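Local coordinates for protein N-isopropylammelide isopropylaminohydrolase (Burkholderia multivorans ATCC 17616, PDB 6NBO) that binds zinc and belongs to the amidohydrolase family, whose members carry their metal site at the C-terminal end of a TIM-barrel fold, at residues 67-72 and 95-100; 124-129 and 216-221. All coordinates share one frame; numbering follows the deposited sequence.

Contact 1: residues 67-72 and 95-100; sequences HLDKTH and HYRATS. With ZN (zinc ion), chain B.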
# COMPACT_ATOMS: atom_id res chain seq x y z
N HIS A 67 3.69 -6.54 -3.81
CA HIS A 67 4.95 -6.98 -4.39
C HIS A 67 4.67 -7.15 -5.89
O HIS A 67 4.47 -8.27 -6.37
CB HIS A 67 5.45 -8.29 -3.75
CG HIS A 67 5.84 -8.16 -2.31
ND1 HIS A 67 7.13 -7.89 -1.91
CD2 HIS A 67 5.10 -8.26 -1.17
CE1 HIS A 67 7.18 -7.85 -0.59
NE2 HIS A 67 5.96 -8.05 -0.12
N LEU A 68 4.66 -6.02 -6.62
CA LEU A 68 4.27 -6.05 -8.03
C LEU A 68 5.25 -6.85 -8.87
O LEU A 68 4.87 -7.38 -9.93
CB LEU A 68 4.16 -4.64 -8.61
CG LEU A 68 3.09 -3.66 -8.11
CD1 LEU A 68 3.25 -2.31 -8.78
CD2 LEU A 68 1.69 -4.21 -8.31
N ASP A 69 6.51 -6.93 -8.44
CA ASP A 69 7.50 -7.65 -9.23
C ASP A 69 7.26 -9.16 -9.21
O ASP A 69 7.66 -9.85 -10.14
CB ASP A 69 8.92 -7.32 -8.74
CG ASP A 69 9.16 -7.69 -7.27
OD1 ASP A 69 8.24 -7.51 -6.43
OD2 ASP A 69 10.28 -8.14 -6.95
N LYS A 70 6.61 -9.68 -8.16
CA LYS A 70 6.50 -11.12 -7.95
C LYS A 70 5.26 -11.73 -8.59
O LYS A 70 5.19 -12.96 -8.74
CB LYS A 70 6.43 -11.47 -6.46
CG LYS A 70 7.62 -11.14 -5.57
CD LYS A 70 7.24 -11.51 -4.13
CE LYS A 70 8.23 -11.01 -3.08
NZ LYS A 70 9.51 -11.78 -3.06
N THR A 71 4.26 -10.91 -8.92
CA THR A 71 2.93 -11.40 -9.26
C THR A 71 2.94 -12.19 -10.56
O THR A 71 3.72 -11.91 -11.48
CB THR A 71 1.93 -10.24 -9.39
OG1 THR A 71 0.62 -10.77 -9.58
CG2 THR A 71 2.29 -9.33 -10.56
N HIS A 72 2.06 -13.20 -10.62
CA HIS A 72 1.77 -13.91 -11.86
C HIS A 72 0.46 -13.44 -12.48
O HIS A 72 -0.13 -14.16 -13.30
CB HIS A 72 1.74 -15.41 -11.61
CG HIS A 72 3.07 -15.99 -11.26
ND1 HIS A 72 3.44 -17.28 -11.60
CD2 HIS A 72 4.13 -15.46 -10.61
CE1 HIS A 72 4.67 -17.51 -11.17
NE2 HIS A 72 5.11 -16.42 -10.56
N HIS A 95 14.15 -20.74 -6.71
CA HIS A 95 14.24 -21.76 -7.76
C HIS A 95 13.32 -21.44 -8.93
O HIS A 95 13.69 -21.67 -10.09
CB HIS A 95 13.93 -23.14 -7.18
CG HIS A 95 13.85 -24.23 -8.21
ND1 HIS A 95 12.67 -24.61 -8.81
CD2 HIS A 95 14.82 -25.01 -8.76
CE1 HIS A 95 12.90 -25.58 -9.67
NE2 HIS A 95 14.20 -25.84 -9.66
N TYR A 96 12.12 -20.92 -8.65
CA TYR A 96 11.22 -20.56 -9.74
C TYR A 96 11.84 -19.51 -10.65
O TYR A 96 11.84 -19.65 -11.88
CB TYR A 96 9.88 -20.06 -9.18
CG TYR A 96 9.06 -19.35 -10.25
CD1 TYR A 96 8.44 -20.08 -11.27
CD2 TYR A 96 8.95 -17.97 -10.26
CE1 TYR A 96 7.71 -19.44 -12.26
CE2 TYR A 96 8.22 -17.31 -11.25
CZ TYR A 96 7.61 -18.06 -12.25
OH TYR A 96 6.88 -17.44 -13.25
N ARG A 97 12.39 -18.44 -10.05
CA ARG A 97 13.01 -17.37 -10.83
C ARG A 97 14.26 -17.82 -11.58
O ARG A 97 14.62 -17.21 -12.59
CB ARG A 97 13.35 -16.20 -9.91
CG ARG A 97 12.14 -15.38 -9.51
CD ARG A 97 12.49 -14.31 -8.50
NE ARG A 97 11.51 -13.23 -8.51
CZ ARG A 97 11.45 -12.27 -7.59
NH1 ARG A 97 12.31 -12.26 -6.58
NH2 ARG A 97 10.53 -11.32 -7.68
N ALA A 98 14.93 -18.86 -11.10
CA ALA A 98 16.15 -19.35 -11.72
C ALA A 98 15.92 -20.58 -12.59
O ALA A 98 16.89 -21.22 -13.01
CB ALA A 98 17.20 -19.65 -10.65
N THR A 99 14.67 -20.94 -12.85
CA THR A 99 14.34 -21.97 -13.82
C THR A 99 13.22 -21.55 -14.77
O THR A 99 12.94 -22.28 -15.72
CB THR A 99 13.94 -23.28 -13.13
OG1 THR A 99 12.94 -23.03 -12.14
CG2 THR A 99 15.17 -23.95 -12.48
N SER A 100 12.58 -20.40 -14.54
CA SER A 100 11.57 -19.85 -15.42
C SER A 100 12.08 -18.53 -16.00
O SER A 100 13.16 -18.04 -15.63
CB SER A 100 10.25 -19.65 -14.68
OG SER A 100 10.24 -18.42 -13.95
ZN ZN B . 5.35 -8.04 2.06
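The backbones of K70 and R97 stay well apart, CA to CA 9.5 Å, so long side chains bridge the irregular helical turn at 68-70 and the last turn of helix 89-97. R97 runs extended from CG to NE and brings NH2 to OD2 of D69 at 3.3 Å, a salt bridge bent to 137° at the hydrogen. NH2 comes from above the carboxylate plane, and the two flat groups are turned 51° apart; D69 OD2 also accepts from D128 N. K70 passes the same guanidinium with its aliphatic part, CG lying 3.6 Å from R97 NH2. K70 NZ and R97 NH1 both bridge to D128 OD2, which probably offsets their like charges; E93 is a second carboxylate for K70. Two residues after K70, H72 brings CE1 to 3.0 Å from Y96 OH, the rings meeting obliquely with planes inclined at 36°. Just before the turn, H67 NE2 binds zinc at 2.3 Å; H65 and H67 form the His-X-His motif at the end of the first barrel strand. The turn leaves strand 56-66, with L68 and T71 against helix 104-117 and D69 and R97 against H137 of helix 136-147.

Contact 2: residues 124-129 and 216-221; sequences RTHVDV and DLHLHE. With ZN (zinc ion), chain B.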
# COMPACT_ATOMS: atom_id res chain seq x y z
N ARG A 124 2.04 1.48 -3.02
CA ARG A 124 3.38 1.24 -2.48
C ARG A 124 3.74 -0.22 -2.72
O ARG A 124 3.07 -1.13 -2.21
CB ARG A 124 3.47 1.56 -0.99
CG ARG A 124 4.86 1.19 -0.40
CD ARG A 124 5.02 1.62 1.07
NE ARG A 124 5.14 3.07 1.19
CZ ARG A 124 5.46 3.70 2.31
NH1 ARG A 124 5.71 3.01 3.42
NH2 ARG A 124 5.52 5.03 2.32
N THR A 125 4.78 -0.45 -3.50
CA THR A 125 5.21 -1.81 -3.79
C THR A 125 6.63 -2.01 -3.30
O THR A 125 7.48 -1.12 -3.43
CB THR A 125 5.13 -2.17 -5.28
OG1 THR A 125 5.48 -3.55 -5.45
CG2 THR A 125 6.09 -1.30 -6.12
N HIS A 126 6.87 -3.17 -2.72
CA HIS A 126 8.21 -3.64 -2.49
C HIS A 126 8.69 -4.32 -3.76
O HIS A 126 7.88 -4.84 -4.54
CB HIS A 126 8.23 -4.57 -1.28
CG HIS A 126 7.75 -3.90 -0.03
ND1 HIS A 126 8.58 -3.62 1.03
CD2 HIS A 126 6.53 -3.42 0.31
CE1 HIS A 126 7.89 -2.99 1.97
NE2 HIS A 126 6.64 -2.86 1.56
N VAL A 127 9.99 -4.25 -4.01
CA VAL A 127 10.59 -4.89 -5.18
C VAL A 127 11.86 -5.59 -4.71
O VAL A 127 12.66 -4.98 -4.00
CB VAL A 127 10.93 -3.88 -6.29
CG1 VAL A 127 11.61 -4.59 -7.46
CG2 VAL A 127 9.66 -3.16 -6.76
N ASP A 128 12.03 -6.85 -5.08
CA ASP A 128 13.18 -7.60 -4.60
C ASP A 128 14.46 -7.01 -5.18
O ASP A 128 14.56 -6.80 -6.39
CB ASP A 128 13.06 -9.07 -4.98
CG ASP A 128 11.93 -9.78 -4.25
OD1 ASP A 128 11.31 -9.18 -3.35
OD2 ASP A 128 11.67 -10.95 -4.57
N VAL A 129 15.42 -6.72 -4.31
CA VAL A 129 16.74 -6.23 -4.72
C VAL A 129 17.75 -7.12 -4.00
O VAL A 129 17.82 -7.10 -2.77
CB VAL A 129 16.94 -4.75 -4.37
CG1 VAL A 129 18.39 -4.30 -4.64
CG2 VAL A 129 15.96 -3.87 -5.14
N ASP A 216 10.74 1.12 5.03
CA ASP A 216 9.54 0.32 5.28
C ASP A 216 10.04 -1.10 5.49
O ASP A 216 10.47 -1.75 4.54
CB ASP A 216 8.55 0.42 4.11
CG ASP A 216 7.25 -0.33 4.36
OD1 ASP A 216 7.26 -1.38 5.03
OD2 ASP A 216 6.19 0.13 3.86
N LEU A 217 9.96 -1.58 6.73
CA LEU A 217 10.64 -2.80 7.15
C LEU A 217 9.61 -3.90 7.41
O LEU A 217 8.66 -3.69 8.15
CB LEU A 217 11.47 -2.54 8.41
CG LEU A 217 12.51 -1.43 8.24
CD1 LEU A 217 13.17 -1.10 9.57
CD2 LEU A 217 13.57 -1.83 7.20
N HIS A 218 9.81 -5.07 6.77
CA HIS A 218 9.03 -6.26 7.09
C HIS A 218 9.44 -6.79 8.46
O HIS A 218 10.61 -7.14 8.66
CB HIS A 218 9.26 -7.36 6.04
CG HIS A 218 8.55 -7.16 4.74
ND1 HIS A 218 8.85 -6.13 3.88
CD2 HIS A 218 7.59 -7.90 4.13
CE1 HIS A 218 8.08 -6.22 2.80
NE2 HIS A 218 7.31 -7.29 2.92
N LEU A 219 8.50 -6.91 9.39
CA LEU A 219 8.81 -7.46 10.70
C LEU A 219 7.85 -8.62 10.94
O LEU A 219 6.72 -8.41 11.41
CB LEU A 219 8.72 -6.40 11.81
CG LEU A 219 9.27 -6.91 13.14
CD1 LEU A 219 10.75 -7.31 13.01
CD2 LEU A 219 9.10 -5.90 14.26
N HIS A 220 8.29 -9.84 10.62
CA HIS A 220 7.51 -11.04 10.88
C HIS A 220 7.80 -11.64 12.24
O HIS A 220 7.08 -12.57 12.65
CB HIS A 220 7.80 -12.14 9.85
CG HIS A 220 7.79 -11.69 8.43
ND1 HIS A 220 8.94 -11.34 7.76
CD2 HIS A 220 6.77 -11.56 7.55
CE1 HIS A 220 8.63 -11.00 6.52
NE2 HIS A 220 7.32 -11.12 6.37
N GLU A 221 8.84 -11.18 12.92
CA GLU A 221 9.31 -11.86 14.12
C GLU A 221 8.22 -11.87 15.18
O GLU A 221 7.54 -10.87 15.41
CB GLU A 221 10.57 -11.19 14.65
CG GLU A 221 11.74 -11.27 13.67
CD GLU A 221 12.94 -10.48 14.15
OE1 GLU A 221 12.82 -9.75 15.16
OE2 GLU A 221 14.01 -10.62 13.55
ZN ZN B . 5.35 -8.04 2.06
O HOH W 1 4.43 -1.47 2.70
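H218 turns the edge of its imidazole toward the face of H126 in a T-shaped pair, the ring planes 82° apart and the centroids separated by 4.5 Å. Its CE1 does the touching, 3.2 Å from H126 ND1 and above the rim of that ring, while NE2 of the same imidazole binds zinc at 2.3 Å. H126 therefore lies against a first-shell ligand and probably limits how that ring can tilt; H65, H67 and D304 complete this metal site. D216 comes at the edge of H126, its OD1 3.5 Å from H126 CE1, with carboxylate and ring nearly perpendicular. A water joins the same two residues, 2.6 Å from D216 OD2, to which it donates, and 2.8 Å from H126 NE2. R124 and D216 approach from opposite directions: NH1, in its guanidinium plane, gives D216 OD2 a salt bridge of 3.0 Å on the anti side, somewhat out of the carboxylate plane. A bend at chi3 (-72°) turns the guanidinium off the otherwise extended chain, and Q155 holds its NE. D216 OD1 accepts from S249. These side chains meet inside the barrel, between strands 120-128 and 215-219, whose short segments cross at -73°; strand 153-159 flanks the former, and strand 246-250 the latter.

From the N terminus, the chain leaves strand 56-66, the first of the barrel, and contact 1 closes the excursion that ends with helix 89-97. It is complete before residue 124, so contact 2 follows in series without nesting or crossing. Contact 2 spans a much longer loop, through strands 153-159 and 184-188 and their helices, and joins the second and fifth barrel strands across the interior. The two also touch directly. D128, on 124-129, takes salt bridges from K70 and R97, tying the end of strand 120-128 to both segments of contact 1, and D69 OD1 packs near H126 O. H67 and H218, one from each contact, converge on the same zinc ion.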